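Protein STE5 (Saccharomyces cerevisiae, PDB 3FZE) is a scaffold of the yeast mating pheromone pathway whose minimal scaffold domain, with a vWA-like fold, cocatalyses phosphorylation of the MAP kinase Fus3 by Ste7. Local coordinates at residues P17-I22 / E109-V114; F28-E33 / N118-A123; K50-Q55 / S70-I75; T91-I96 / K125-Q130; V150-V155 / E166-T171. All blocks are in the same frame, centred on the assembly; numbering follows the deposited sequence. Where two conformers were deposited one is given.

Contact 1: residues P17-I22 / E109-V114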
# COMPACT_ATOMS: atom_id res chain seq x y z
N PRO A 17 -13.40 -6.45 -4.30
CA PRO A 17 -13.51 -5.50 -3.19
C PRO A 17 -14.30 -4.26 -3.60
O PRO A 17 -14.21 -3.85 -4.74
CB PRO A 17 -12.06 -5.11 -2.90
CG PRO A 17 -11.30 -5.48 -4.13
CD PRO A 17 -12.01 -6.64 -4.75
N ASP A 18 -15.07 -3.70 -2.67
CA ASP A 18 -15.81 -2.46 -2.88
C ASP A 18 -14.90 -1.24 -2.81
O ASP A 18 -15.24 -0.15 -3.31
CB ASP A 18 -16.89 -2.32 -1.81
CG ASP A 18 -17.93 -3.43 -1.88
OD1 ASP A 18 -18.49 -3.65 -2.97
OD2 ASP A 18 -18.17 -4.08 -0.84
N ASN A 19 -13.76 -1.43 -2.14
CA ASN A 19 -12.80 -0.36 -1.90
C ASN A 19 -11.45 -0.96 -1.49
O ASN A 19 -11.36 -2.14 -1.12
CB ASN A 19 -13.32 0.58 -0.79
CG ASN A 19 -12.62 1.93 -0.80
OD1 ASN A 19 -12.04 2.33 -1.80
ND2 ASN A 19 -12.70 2.66 0.32
N LEU A 20 -10.40 -0.14 -1.58
CA LEU A 20 -9.08 -0.55 -1.14
C LEU A 20 -8.52 0.44 -0.15
O LEU A 20 -8.81 1.64 -0.22
CB LEU A 20 -8.10 -0.61 -2.31
CG LEU A 20 -8.42 -1.56 -3.45
CD1 LEU A 20 -7.37 -1.42 -4.54
CD2 LEU A 20 -8.49 -2.99 -2.94
N ALA A 21 -7.69 -0.07 0.75
CA ALA A 21 -6.82 0.75 1.58
C ALA A 21 -5.39 0.38 1.21
O ALA A 21 -5.00 -0.78 1.33
CB ALA A 21 -7.06 0.47 3.05
N ILE A 22 -4.63 1.37 0.74
CA ILE A 22 -3.26 1.16 0.31
C ILE A 22 -2.30 1.65 1.39
O ILE A 22 -2.26 2.83 1.70
CB ILE A 22 -2.96 1.93 -1.00
CG1 ILE A 22 -4.08 1.74 -2.03
CG2 ILE A 22 -1.62 1.50 -1.58
CD1 ILE A 22 -4.15 0.34 -2.63
N GLU A 109 -18.08 -2.60 4.29
CA GLU A 109 -17.95 -3.01 2.90
C GLU A 109 -16.82 -4.02 2.80
O GLU A 109 -16.10 -4.25 3.77
CB GLU A 109 -17.63 -1.80 2.03
CG GLU A 109 -16.32 -1.14 2.38
CD GLU A 109 -16.05 0.11 1.57
OE1 GLU A 109 -16.63 0.25 0.47
OE2 GLU A 109 -15.27 0.95 2.05
N HIS A 110 -16.67 -4.64 1.64
CA HIS A 110 -15.56 -5.55 1.42
C HIS A 110 -14.33 -4.73 1.07
O HIS A 110 -14.19 -4.24 -0.05
CB HIS A 110 -15.88 -6.55 0.31
CG HIS A 110 -17.09 -7.39 0.60
ND1 HIS A 110 -17.06 -8.45 1.48
CD2 HIS A 110 -18.35 -7.32 0.13
CE1 HIS A 110 -18.26 -9.00 1.53
NE2 HIS A 110 -19.07 -8.33 0.72
N LEU A 111 -13.45 -4.58 2.05
CA LEU A 111 -12.27 -3.75 1.91
C LEU A 111 -11.03 -4.59 1.62
O LEU A 111 -10.68 -5.47 2.39
CB LEU A 111 -12.08 -2.95 3.21
CG LEU A 111 -10.94 -1.94 3.31
CD1 LEU A 111 -11.04 -0.91 2.20
CD2 LEU A 111 -10.99 -1.29 4.69
N GLY A 112 -10.39 -4.31 0.48
CA GLY A 112 -9.13 -4.94 0.15
C GLY A 112 -7.98 -4.15 0.76
O GLY A 112 -7.93 -2.93 0.65
N ILE A 113 -7.07 -4.86 1.42
CA ILE A 113 -5.93 -4.23 2.07
C ILE A 113 -4.66 -4.58 1.32
O ILE A 113 -4.36 -5.75 1.10
CB ILE A 113 -5.78 -4.68 3.53
CG1 ILE A 113 -7.06 -4.38 4.30
CG2 ILE A 113 -4.58 -4.00 4.18
CD1 ILE A 113 -7.39 -2.93 4.37
N VAL A 114 -3.91 -3.55 0.93
CA VAL A 114 -2.68 -3.76 0.18
C VAL A 114 -1.55 -3.09 0.95
O VAL A 114 -1.50 -1.87 1.06
CB VAL A 114 -2.78 -3.16 -1.24
CG1 VAL A 114 -1.50 -3.41 -2.01
CG2 VAL A 114 -3.98 -3.76 -1.98

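Contact 2: residues F28-E33 / N118-A123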
# COMPACT_ATOMS: atom_id res chain seq x y z
N PHE A 28 13.20 6.02 1.94
CA PHE A 28 13.54 6.87 0.81
C PHE A 28 15.00 6.73 0.38
O PHE A 28 15.34 7.03 -0.76
CB PHE A 28 13.23 8.33 1.14
CG PHE A 28 11.78 8.60 1.36
CD1 PHE A 28 10.94 8.87 0.28
CD2 PHE A 28 11.23 8.57 2.63
CE1 PHE A 28 9.61 9.11 0.47
CE2 PHE A 28 9.89 8.80 2.82
CZ PHE A 28 9.08 9.08 1.74
N THR A 29 15.84 6.27 1.29
CA THR A 29 17.27 6.13 1.01
C THR A 29 17.55 4.98 0.05
O THR A 29 18.61 4.94 -0.59
CB THR A 29 18.10 5.95 2.30
OG1 THR A 29 17.86 4.64 2.84
CG2 THR A 29 17.74 7.00 3.34
N LYS A 30 16.61 4.05 -0.06
CA LYS A 30 16.79 2.90 -0.95
C LYS A 30 16.41 3.23 -2.39
O LYS A 30 16.71 2.47 -3.30
CB LYS A 30 15.99 1.70 -0.45
CG LYS A 30 16.44 1.17 0.89
CD LYS A 30 15.71 -0.12 1.25
CE LYS A 30 16.31 -0.75 2.50
NZ LYS A 30 15.93 -2.19 2.61
N LEU A 31 15.75 4.37 -2.58
CA LEU A 31 15.32 4.79 -3.91
C LEU A 31 16.49 5.34 -4.73
O LEU A 31 17.04 6.40 -4.41
CB LEU A 31 14.18 5.81 -3.81
CG LEU A 31 13.00 5.31 -2.99
CD1 LEU A 31 11.90 6.37 -2.89
CD2 LEU A 31 12.46 4.00 -3.55
N LYS A 32 16.86 4.62 -5.78
CA LYS A 32 18.02 4.95 -6.60
C LYS A 32 17.70 5.90 -7.75
O LYS A 32 18.60 6.35 -8.46
CB LYS A 32 18.66 3.67 -7.15
N GLU A 33 16.42 6.19 -7.93
CA GLU A 33 15.99 7.13 -8.96
C GLU A 33 14.59 7.66 -8.66
O GLU A 33 13.98 7.29 -7.66
CB GLU A 33 16.07 6.52 -10.37
CG GLU A 33 15.11 5.37 -10.65
CD GLU A 33 15.56 4.05 -10.04
OE1 GLU A 33 16.70 3.98 -9.54
OE2 GLU A 33 14.77 3.09 -10.07
N ASN A 118 9.34 -1.28 1.30
CA ASN A 118 10.69 -1.58 0.83
C ASN A 118 11.71 -1.48 1.95
O ASN A 118 12.92 -1.53 1.70
CB ASN A 118 11.09 -0.66 -0.32
CG ASN A 118 11.38 0.75 0.14
OD1 ASN A 118 10.91 1.16 1.21
ND2 ASN A 118 12.15 1.50 -0.64
N SER A 119 11.24 -1.33 3.19
CA SER A 119 12.15 -1.11 4.32
C SER A 119 12.68 -2.41 4.91
O SER A 119 12.19 -3.49 4.61
CB SER A 119 11.47 -0.26 5.41
OG SER A 119 10.36 -0.92 5.97
N ASN A 120 13.69 -2.29 5.77
CA ASN A 120 14.33 -3.47 6.33
C ASN A 120 13.38 -4.41 7.06
O ASN A 120 12.45 -3.97 7.74
CB ASN A 120 15.48 -3.06 7.25
CG ASN A 120 16.61 -2.39 6.50
OD1 ASN A 120 16.83 -2.65 5.31
ND2 ASN A 120 17.34 -1.52 7.18
N MET A 121 13.61 -5.71 6.91
CA MET A 121 12.74 -6.72 7.51
C MET A 121 13.00 -6.88 9.00
O MET A 121 13.42 -7.94 9.46
CB MET A 121 12.88 -8.06 6.78
CG MET A 121 12.46 -7.99 5.31
SD MET A 121 10.72 -7.59 5.12
CE MET A 121 9.97 -9.09 5.74
N GLU A 122 12.74 -5.81 9.76
CA GLU A 122 12.83 -5.84 11.21
C GLU A 122 11.43 -5.92 11.80
O GLU A 122 10.58 -5.08 11.50
CB GLU A 122 13.56 -4.60 11.71
CG GLU A 122 15.04 -4.58 11.34
CD GLU A 122 15.65 -3.20 11.41
OE1 GLU A 122 15.00 -2.29 11.96
OE2 GLU A 122 16.78 -3.02 10.91
N ALA A 123 11.20 -6.93 12.63
CA ALA A 123 9.85 -7.26 13.10
C ALA A 123 9.09 -6.08 13.69
O ALA A 123 7.88 -5.96 13.51
CB ALA A 123 9.91 -8.42 14.09
O HOH W 1 14.81 -2.89 -0.10

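Contact 3: residues K50-Q55 / S70-I75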
# COMPACT_ATOMS: atom_id res chain seq x y z
N LYS A 50 -11.44 3.91 -10.37
CA LYS A 50 -12.28 2.77 -9.99
C LYS A 50 -12.83 2.88 -8.56
O LYS A 50 -13.97 2.46 -8.29
CB LYS A 50 -11.51 1.46 -10.14
CG LYS A 50 -12.37 0.23 -9.83
CD LYS A 50 -11.76 -1.05 -10.37
CE LYS A 50 -12.59 -2.27 -9.97
NZ LYS A 50 -13.80 -2.43 -10.83
N PHE A 51 -12.01 3.41 -7.66
CA PHE A 51 -12.32 3.48 -6.24
C PHE A 51 -12.29 4.92 -5.76
O PHE A 51 -11.27 5.40 -5.28
CB PHE A 51 -11.28 2.67 -5.44
CG PHE A 51 -11.23 1.20 -5.81
CD1 PHE A 51 -12.27 0.35 -5.46
CD2 PHE A 51 -10.15 0.68 -6.49
CE1 PHE A 51 -12.24 -1.00 -5.79
CE2 PHE A 51 -10.10 -0.68 -6.82
CZ PHE A 51 -11.14 -1.51 -6.47
N ALA A 52 -13.41 5.63 -5.89
CA ALA A 52 -13.46 7.04 -5.50
C ALA A 52 -13.12 7.24 -4.01
O ALA A 52 -12.56 8.26 -3.62
CB ALA A 52 -14.83 7.63 -5.82
N ARG A 53 -13.48 6.26 -3.20
CA ARG A 53 -13.24 6.34 -1.75
C ARG A 53 -11.92 5.68 -1.35
O ARG A 53 -11.70 5.35 -0.18
CB ARG A 53 -14.43 5.75 -0.99
CG ARG A 53 -15.74 6.46 -1.36
CD ARG A 53 -16.95 5.84 -0.71
NE ARG A 53 -17.20 4.53 -1.28
CZ ARG A 53 -16.85 3.39 -0.72
NH1 ARG A 53 -16.25 3.40 0.47
NH2 ARG A 53 -17.09 2.24 -1.33
N LEU A 54 -11.03 5.51 -2.31
CA LEU A 54 -9.70 4.95 -2.04
C LEU A 54 -9.04 5.56 -0.80
O LEU A 54 -8.94 6.78 -0.69
CB LEU A 54 -8.79 5.20 -3.25
CG LEU A 54 -7.43 4.50 -3.23
CD1 LEU A 54 -7.57 2.98 -3.16
CD2 LEU A 54 -6.63 4.94 -4.46
N GLN A 55 -8.56 4.70 0.10
CA GLN A 55 -7.86 5.12 1.31
C GLN A 55 -6.38 4.77 1.21
O GLN A 55 -6.01 3.82 0.52
CB GLN A 55 -8.43 4.42 2.54
CG GLN A 55 -9.92 4.64 2.72
CD GLN A 55 -10.22 6.06 3.13
OE1 GLN A 55 -9.76 6.52 4.18
NE2 GLN A 55 -10.97 6.77 2.31
N SER A 70 -8.15 9.83 2.68
CA SER A 70 -8.73 9.67 1.35
C SER A 70 -7.78 10.16 0.27
O SER A 70 -7.34 11.30 0.30
CB SER A 70 -10.06 10.44 1.25
OG SER A 70 -10.39 10.72 -0.10
N VAL A 71 -7.49 9.29 -0.70
CA VAL A 71 -6.60 9.67 -1.78
C VAL A 71 -7.09 10.93 -2.52
O VAL A 71 -6.32 11.84 -2.79
CB VAL A 71 -6.38 8.49 -2.77
CG1 VAL A 71 -5.62 8.96 -3.99
CG2 VAL A 71 -5.61 7.38 -2.09
N LEU A 72 -8.38 10.99 -2.83
CA LEU A 72 -8.93 12.17 -3.48
C LEU A 72 -8.70 13.44 -2.65
O LEU A 72 -8.52 14.52 -3.21
CB LEU A 72 -10.42 11.99 -3.75
CG LEU A 72 -10.78 10.98 -4.84
CD1 LEU A 72 -12.30 10.95 -5.04
CD2 LEU A 72 -10.06 11.32 -6.14
N HIS A 73 -8.72 13.30 -1.33
CA HIS A 73 -8.58 14.44 -0.43
C HIS A 73 -7.13 14.94 -0.30
O HIS A 73 -6.89 16.15 -0.34
CB HIS A 73 -9.14 14.08 0.95
CG HIS A 73 -9.00 15.17 1.96
ND1 HIS A 73 -8.71 14.92 3.28
CD2 HIS A 73 -9.11 16.52 1.84
CE1 HIS A 73 -8.66 16.07 3.94
NE2 HIS A 73 -8.90 17.05 3.09
N LYS A 74 -6.19 14.02 -0.17
CA LYS A 74 -4.83 14.41 0.20
C LYS A 74 -3.79 14.33 -0.91
O LYS A 74 -2.80 15.06 -0.89
CB LYS A 74 -4.38 13.64 1.43
CG LYS A 74 -5.17 14.03 2.68
CD LYS A 74 -4.63 13.39 3.93
CE LYS A 74 -5.27 14.01 5.17
NZ LYS A 74 -4.78 13.38 6.43
N ILE A 75 -3.99 13.46 -1.89
CA ILE A 75 -3.00 13.28 -2.95
C ILE A 75 -3.27 14.25 -4.09
O ILE A 75 -3.89 13.91 -5.11
CB ILE A 75 -2.87 11.82 -3.43
CG1 ILE A 75 -2.75 10.87 -2.24
CG2 ILE A 75 -1.69 11.66 -4.38
CD1 ILE A 75 -1.62 11.19 -1.27
O HOH W 2 -10.35 8.78 -2.03

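Contact 4: residues T91-I96 / K125-Q130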
# COMPACT_ATOMS: atom_id res chain seq x y z
N THR A 91 3.57 9.30 15.74
CA THR A 91 2.52 8.27 15.76
C THR A 91 3.00 6.97 15.13
O THR A 91 3.24 6.92 13.92
CB THR A 91 1.26 8.73 15.01
OG1 THR A 91 0.81 9.99 15.54
CG2 THR A 91 0.15 7.68 15.14
N GLN A 92 3.12 5.92 15.94
CA GLN A 92 3.47 4.60 15.42
C GLN A 92 2.30 3.95 14.69
O GLN A 92 1.16 4.02 15.14
CB GLN A 92 3.93 3.68 16.55
CG GLN A 92 5.37 3.93 16.98
CD GLN A 92 6.40 3.34 16.02
OE1 GLN A 92 6.53 2.11 15.89
NE2 GLN A 92 7.15 4.22 15.36
N PHE A 93 2.59 3.33 13.55
CA PHE A 93 1.56 2.64 12.79
C PHE A 93 1.22 1.25 13.33
O PHE A 93 2.09 0.50 13.77
CB PHE A 93 1.99 2.50 11.33
CG PHE A 93 1.04 1.67 10.53
CD1 PHE A 93 -0.09 2.24 9.96
CD2 PHE A 93 1.25 0.30 10.38
CE1 PHE A 93 -0.98 1.47 9.23
CE2 PHE A 93 0.36 -0.47 9.64
CZ PHE A 93 -0.76 0.11 9.08
N SER A 94 -0.06 0.91 13.27
CA SER A 94 -0.51 -0.47 13.44
C SER A 94 -1.80 -0.62 12.66
O SER A 94 -2.49 0.37 12.40
CB SER A 94 -0.75 -0.82 14.92
OG SER A 94 -1.85 -0.08 15.44
N PRO A 95 -2.13 -1.86 12.27
CA PRO A 95 -3.40 -2.04 11.55
C PRO A 95 -4.60 -1.59 12.39
O PRO A 95 -5.48 -0.92 11.86
CB PRO A 95 -3.44 -3.55 11.30
CG PRO A 95 -1.99 -3.93 11.19
CD PRO A 95 -1.28 -3.06 12.21
N ILE A 96 -4.63 -1.94 13.68
CA ILE A 96 -5.74 -1.50 14.52
C ILE A 96 -5.80 0.02 14.63
O ILE A 96 -6.88 0.60 14.59
CB ILE A 96 -5.72 -2.14 15.94
CG1 ILE A 96 -6.98 -1.75 16.70
CG2 ILE A 96 -4.49 -1.71 16.72
CD1 ILE A 96 -8.26 -2.07 15.96
N LYS A 125 9.57 -2.82 13.06
CA LYS A 125 9.51 -1.61 12.23
C LYS A 125 8.78 -1.80 10.90
O LYS A 125 8.23 -0.85 10.38
CB LYS A 125 10.91 -1.06 11.97
CG LYS A 125 11.63 -0.58 13.21
CD LYS A 125 12.95 0.05 12.84
CE LYS A 125 13.74 0.41 14.09
NZ LYS A 125 13.07 1.45 14.91
N SER A 126 8.81 -3.01 10.36
CA SER A 126 8.21 -3.25 9.05
C SER A 126 6.71 -3.52 9.17
O SER A 126 6.28 -4.34 9.98
CB SER A 126 8.91 -4.43 8.37
OG SER A 126 8.14 -4.94 7.28
N ILE A 127 5.90 -2.82 8.37
CA ILE A 127 4.46 -3.03 8.40
C ILE A 127 4.07 -4.46 7.97
O ILE A 127 2.94 -4.91 8.21
CB ILE A 127 3.70 -1.99 7.52
CG1 ILE A 127 4.00 -2.21 6.04
CG2 ILE A 127 4.06 -0.57 7.95
CD1 ILE A 127 3.09 -1.42 5.10
N LEU A 128 5.01 -5.18 7.35
CA LEU A 128 4.70 -6.50 6.82
C LEU A 128 4.61 -7.58 7.91
O LEU A 128 4.10 -8.67 7.67
CB LEU A 128 5.71 -6.89 5.73
CG LEU A 128 5.90 -5.90 4.57
CD1 LEU A 128 7.01 -6.34 3.64
CD2 LEU A 128 4.60 -5.74 3.79
N PHE A 129 5.09 -7.26 9.11
CA PHE A 129 5.04 -8.21 10.23
C PHE A 129 3.79 -8.04 11.08
O PHE A 129 3.57 -8.79 12.04
CB PHE A 129 6.26 -8.04 11.15
CG PHE A 129 7.55 -8.49 10.53
CD1 PHE A 129 8.12 -9.70 10.89
CD2 PHE A 129 8.20 -7.70 9.61
CE1 PHE A 129 9.31 -10.12 10.32
CE2 PHE A 129 9.39 -8.11 9.04
CZ PHE A 129 9.94 -9.32 9.39
N GLN A 130 2.97 -7.04 10.77
CA GLN A 130 1.94 -6.61 11.70
C GLN A 130 0.65 -7.41 11.49
O GLN A 130 0.51 -8.09 10.48
CB GLN A 130 1.72 -5.10 11.60
CG GLN A 130 2.97 -4.31 12.01
CD GLN A 130 2.87 -2.82 11.74
OE1 GLN A 130 1.79 -2.30 11.44
NE2 GLN A 130 4.01 -2.11 11.83

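Contact 5: residues V150-V155 / E166-T171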
# COMPACT_ATOMS: atom_id res chain seq x y z
N VAL A 150 9.05 -4.98 -1.41
CA VAL A 150 9.79 -4.50 -2.57
C VAL A 150 11.29 -4.61 -2.29
O VAL A 150 11.79 -4.05 -1.31
CB VAL A 150 9.40 -3.06 -2.93
CG1 VAL A 150 10.34 -2.51 -3.99
CG2 VAL A 150 7.95 -3.02 -3.39
N GLY A 151 12.00 -5.34 -3.13
CA GLY A 151 13.40 -5.65 -2.92
C GLY A 151 13.55 -7.08 -2.43
O GLY A 151 13.09 -7.42 -1.34
N TYR A 152 14.19 -7.92 -3.24
CA TYR A 152 14.28 -9.34 -2.93
C TYR A 152 15.09 -9.62 -1.67
O TYR A 152 16.06 -8.92 -1.38
CB TYR A 152 14.84 -10.13 -4.11
CG TYR A 152 13.93 -10.16 -5.32
CD1 TYR A 152 12.62 -10.60 -5.21
CD2 TYR A 152 14.39 -9.76 -6.57
CE1 TYR A 152 11.78 -10.64 -6.32
CE2 TYR A 152 13.56 -9.79 -7.68
CZ TYR A 152 12.26 -10.23 -7.55
OH TYR A 152 11.42 -10.26 -8.65
N LEU A 153 14.68 -10.64 -0.94
CA LEU A 153 15.32 -11.00 0.32
C LEU A 153 16.13 -12.28 0.17
O LEU A 153 15.74 -13.19 -0.56
CB LEU A 153 14.27 -11.20 1.41
CG LEU A 153 13.26 -10.07 1.61
CD1 LEU A 153 12.08 -10.54 2.45
CD2 LEU A 153 13.93 -8.86 2.23
N ASN A 154 17.26 -12.33 0.86
CA ASN A 154 18.03 -13.57 0.97
C ASN A 154 17.91 -14.14 2.38
O ASN A 154 18.80 -14.83 2.87
CB ASN A 154 19.49 -13.36 0.58
CG ASN A 154 20.17 -12.27 1.38
OD1 ASN A 154 19.56 -11.65 2.25
ND2 ASN A 154 21.44 -12.03 1.09
N VAL A 155 16.79 -13.82 3.03
CA VAL A 155 16.47 -14.34 4.36
C VAL A 155 15.03 -14.83 4.37
O VAL A 155 14.12 -14.16 3.87
CB VAL A 155 16.66 -13.26 5.45
CG1 VAL A 155 16.24 -13.81 6.81
CG2 VAL A 155 18.10 -12.77 5.47
N GLU A 166 7.26 -11.21 -2.57
CA GLU A 166 8.42 -10.38 -2.90
C GLU A 166 8.37 -9.87 -4.33
O GLU A 166 7.96 -10.58 -5.25
CB GLU A 166 9.72 -11.14 -2.66
CG GLU A 166 10.09 -11.31 -1.19
CD GLU A 166 11.31 -12.19 -0.99
OE1 GLU A 166 12.31 -12.00 -1.71
OE2 GLU A 166 11.26 -13.07 -0.10
N ALA A 167 8.80 -8.63 -4.52
CA ALA A 167 8.77 -8.02 -5.85
C ALA A 167 10.02 -7.19 -6.10
O ALA A 167 10.67 -6.72 -5.17
CB ALA A 167 7.53 -7.17 -6.01
N SER A 168 10.35 -7.01 -7.38
CA SER A 168 11.61 -6.38 -7.76
C SER A 168 11.62 -4.86 -7.58
O SER A 168 12.65 -4.29 -7.22
CB SER A 168 11.94 -6.72 -9.22
OG SER A 168 10.96 -6.19 -10.09
N SER A 169 10.49 -4.22 -7.83
CA SER A 169 10.44 -2.76 -7.77
C SER A 169 9.06 -2.24 -7.43
O SER A 169 8.05 -2.96 -7.57
CB SER A 169 10.91 -2.15 -9.09
OG SER A 169 9.96 -2.35 -10.14
N TRP A 170 9.00 -0.99 -7.00
CA TRP A 170 7.74 -0.28 -6.83
C TRP A 170 6.96 -0.23 -8.14
O TRP A 170 5.73 -0.36 -8.15
CB TRP A 170 7.99 1.15 -6.33
CG TRP A 170 8.46 1.21 -4.91
CD1 TRP A 170 9.74 1.39 -4.48
CD2 TRP A 170 7.65 1.08 -3.73
NE1 TRP A 170 9.79 1.38 -3.11
CE2 TRP A 170 8.52 1.19 -2.62
CE3 TRP A 170 6.28 0.89 -3.49
CZ2 TRP A 170 8.07 1.12 -1.30
CZ3 TRP A 170 5.84 0.81 -2.18
CH2 TRP A 170 6.73 0.92 -1.10
N THR A 171 7.67 -0.04 -9.24
CA THR A 171 7.03 0.08 -10.54
C THR A 171 6.29 -1.21 -10.90
O THR A 171 5.13 -1.17 -11.31
CB THR A 171 8.05 0.45 -11.63
OG1 THR A 171 8.52 1.79 -11.40
CG2 THR A 171 7.42 0.37 -13.02
O HOH W 3 8.94 -8.83 -9.26

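Contact 1: residues P17-I22 / E109-V114
Asn19, Leu20, Ala21 and Ile22 pair in parallel with Leu111, Gly112, Ile113 and Val114, and three backbone hydrogen bonds carry the pairing. Gly112 N donates to Asn19 O (2.9 Å), Ala21 N to Gly112 O (2.9 Å), and Val114 N to Ala21 O (3.0 Å). Just ahead of the strands, Asp18 N donates to His110 O over 2.8 Å, and with CG beside its backbone N (chi1 -63°) Asp18 swings its carboxylate back, OD2 taking His110 N at 3.0 Å. That bond reaches OD2 on its anti side, and the same oxygen lies at the edge of the His110 ring. Glu109 stretches its carboxylate across Asn19 CB, but its salt bridge is to Arg53, whose carbonyl also accepts from Asn19 ND2. Among apolar contacts, Ile113 CD1 meets Ala21 CB at 3.7 Å on the sheet face that also carries Leu111. On the other face Ile22 and Val114 lie side by side, with Ile22 CD1 4.0 Å from Val114 CB. Leu20 CD2 presses on Gly112 CA (3.7 Å), where a beta carbon would collide with it. These are the two central parallel strands of the alpha/beta/alpha sandwich characteristic of vWA-like domains.

Contact 2: residues F28-E33 / N118-A123
Lys30 runs out straight from CG to NZ, its CG turned anti to the carbonyl carbon (chi1 -64°), and this full extension carries the ammonium group to Asn118 and Asn120. Asn120 CG is likewise anti to its own carbonyl carbon, which brings OD1 within 2.9 Å of Lys30 NZ. The ammonium nitrogen lies 35° out of the plane of that amide carbonyl. A second, longer bond joins Lys30 NZ to the backbone Asn118 O at 3.2 Å, this time in the carbonyl plane. One water closes a small triangle, accepting from Lys30 NZ (3.0 Å) and donating to Asn118 O (2.9 Å). The segments follow strands 19-26 and 111-117, so in this vWA-like fold the lysine ties together two loops at the C-terminal ends of central parallel strands. Nearer the backbone, the Asn118 amide packs against carbon: ND2 lies 3.8 Å from Lys30 CB and equally far from Leu31 CD2, and the leucine and asparagine side chains meet at about a right angle. Asn118 OD1 accepts from the backbone N of Asp27, which fixes the asparagine against the end of strand 19-26. Trp170 of helix 170-180 packs on both Leu31 and Asn118.

Contact 3: residues K50-Q55 / S70-I75
Leu54 O is gripped twice, by Val71 N at 2.9 Å and by a water that donates to it at 2.8 Å. The carbonyl ends a type I beta turn, Phe51 to Leu54, that leads from helix 35-50 into strand 55-60, while Val71 opens the short helix 71-74 with Ser70 as its N-cap. The water knits the two together: it also donates to Ala52 O and accepts from Ser70 OG (2.7 Å) and from Leu72 N. Ser70 OG also makes a weak capping bond with His73 N. Alongside, Leu54 and Val71 meet obliquely, Leu54 CD2 lying 3.6 Å from Val71 CG2, against Leu47 and Thr48 of helix 35-50. Gln55 and Ser70 form an antiparallel non-hydrogen-bonded pair, with Gln55 NE2 near Ser70 CB. The Gln55 chain is bent at chi2 (-71°), folding NE2 back to Arg53 O at 3.0 Å; the acceptor lies in the glutamine amide plane, while the nitrogen stands above the plane of the Arg53 carbonyl. Shortened to an alanine, Gln55 would probably cost Arg53 O one donor, Asn19 ND2 remaining, and open a gap beside Ser70 CB. Leu72 CD1 lies 3.1 Å from Ala52 O and 4.2 Å from Ala52 CB.

Contact 4: residues T91-I96 / K125-Q130
Gln130, Phe93 and Pro95 form most of this contact, in which the loop leading into helix 95-102 meets the 3-10 segment 127-129 over one face of the central sheet of the vWA-like fold. Gln130 reaches across to both of the others, its amide at the Phe93 ring and its CB at Pro95. Its CG sits anti to the carbonyl carbon (chi1 -64°) and the chain beyond is extended. Amide and ring are nearly coplanar, their planes 29° apart, and NE2 lies at the ring edge, 3.9 Å from Phe93 CD2; the exact fit of the amide oxygen against the ring is doubtful. NE2 is spent on Asn63 OD1, and Asn63 ND2 in turn donates to Phe93 O, so one asparagine holds both sides of the contact. Gln130 OE1 is buried here and has no hydrogen-bonding partner in the model. Closer to its backbone, Gln130 packs with carbon against carbon: CB lies 3.7 Å from Pro95 CD and 3.9 Å from Pro95 CG. Pro95 is the first residue of helix 95-102, and Ser94, its N-cap, turns OG to the backbone N of Trp97. Phe93 is turned inward, with CG anti to the backbone N (chi1 174°), to pack on Ile23, Cys57 and Val59 of the sheet. Ile127 shares Ile23 and Val59 with it, and reaches the ring itself through one methyl, CG2, 3.8 Å from Phe93 CD2.

Contact 5: residues V150-V155 / E166-T171
Val150 and Ala167 form a parallel bridge, their CA atoms 4.9 Å apart, where strand 145-150 ends beside edge strand 165-167. Beyond it the paths diverge, the end-to-end directions of the touching parts being 146° apart. Gly151 N donates to Ala167 O (2.8 Å), and the chain turns off at Gly151, whose positive phi (104°) would jam a beta carbon against the preceding carbonyl. Glu166 holds its CG anti to the carbonyl carbon (chi1 -74°) and extends beyond it, carrying OE1 to Leu153 N at 2.8 Å; the donor comes from above the carboxylate plane in a nearly straight bond. The same oxygen lies at the edge of the Tyr152 ring, while Ala167 O sits over one face near its rim. Tyr152 OH lies 3.6 Å from Ser168 CB and shares a water with Ser168 N. Val150 sets both methyls over a face of Trp170: CG1 stands 4.1 Å from the centroid of the five-membered ring, a CH-pi contact, and CG2 covers the indole. A leucine in place of Glu166 would probably leave Leu153 N without this acceptor and the chain there less firmly fixed. Beside the single backbone bond, the carboxylate's charge probably strengthens a second anchor.

All five contacts belong to one vWA-like domain built on a single mixed sheet. Contact 1 joins its two central strands, 19-26 and 111-117; contact 2 ties the loops that follow those same strands, with its centre about 25 Å from that of contact 1. Contact 3, nested along the chain inside the loops closed by both, adjoins contact 1 through the strand pairing of Ile22 with Gln55. Contact 4 lies over a sheet face and meets contact 2 where Met121 packs on Phe129. Contact 5 lies about 10 Å from contact 2 between centres, Met121 packing on Leu153. Contacts 1, 2 and 4 interleave along the chain and contact 5 comes last, so sheet and loops are fixed together in the domain that acts on Fus3.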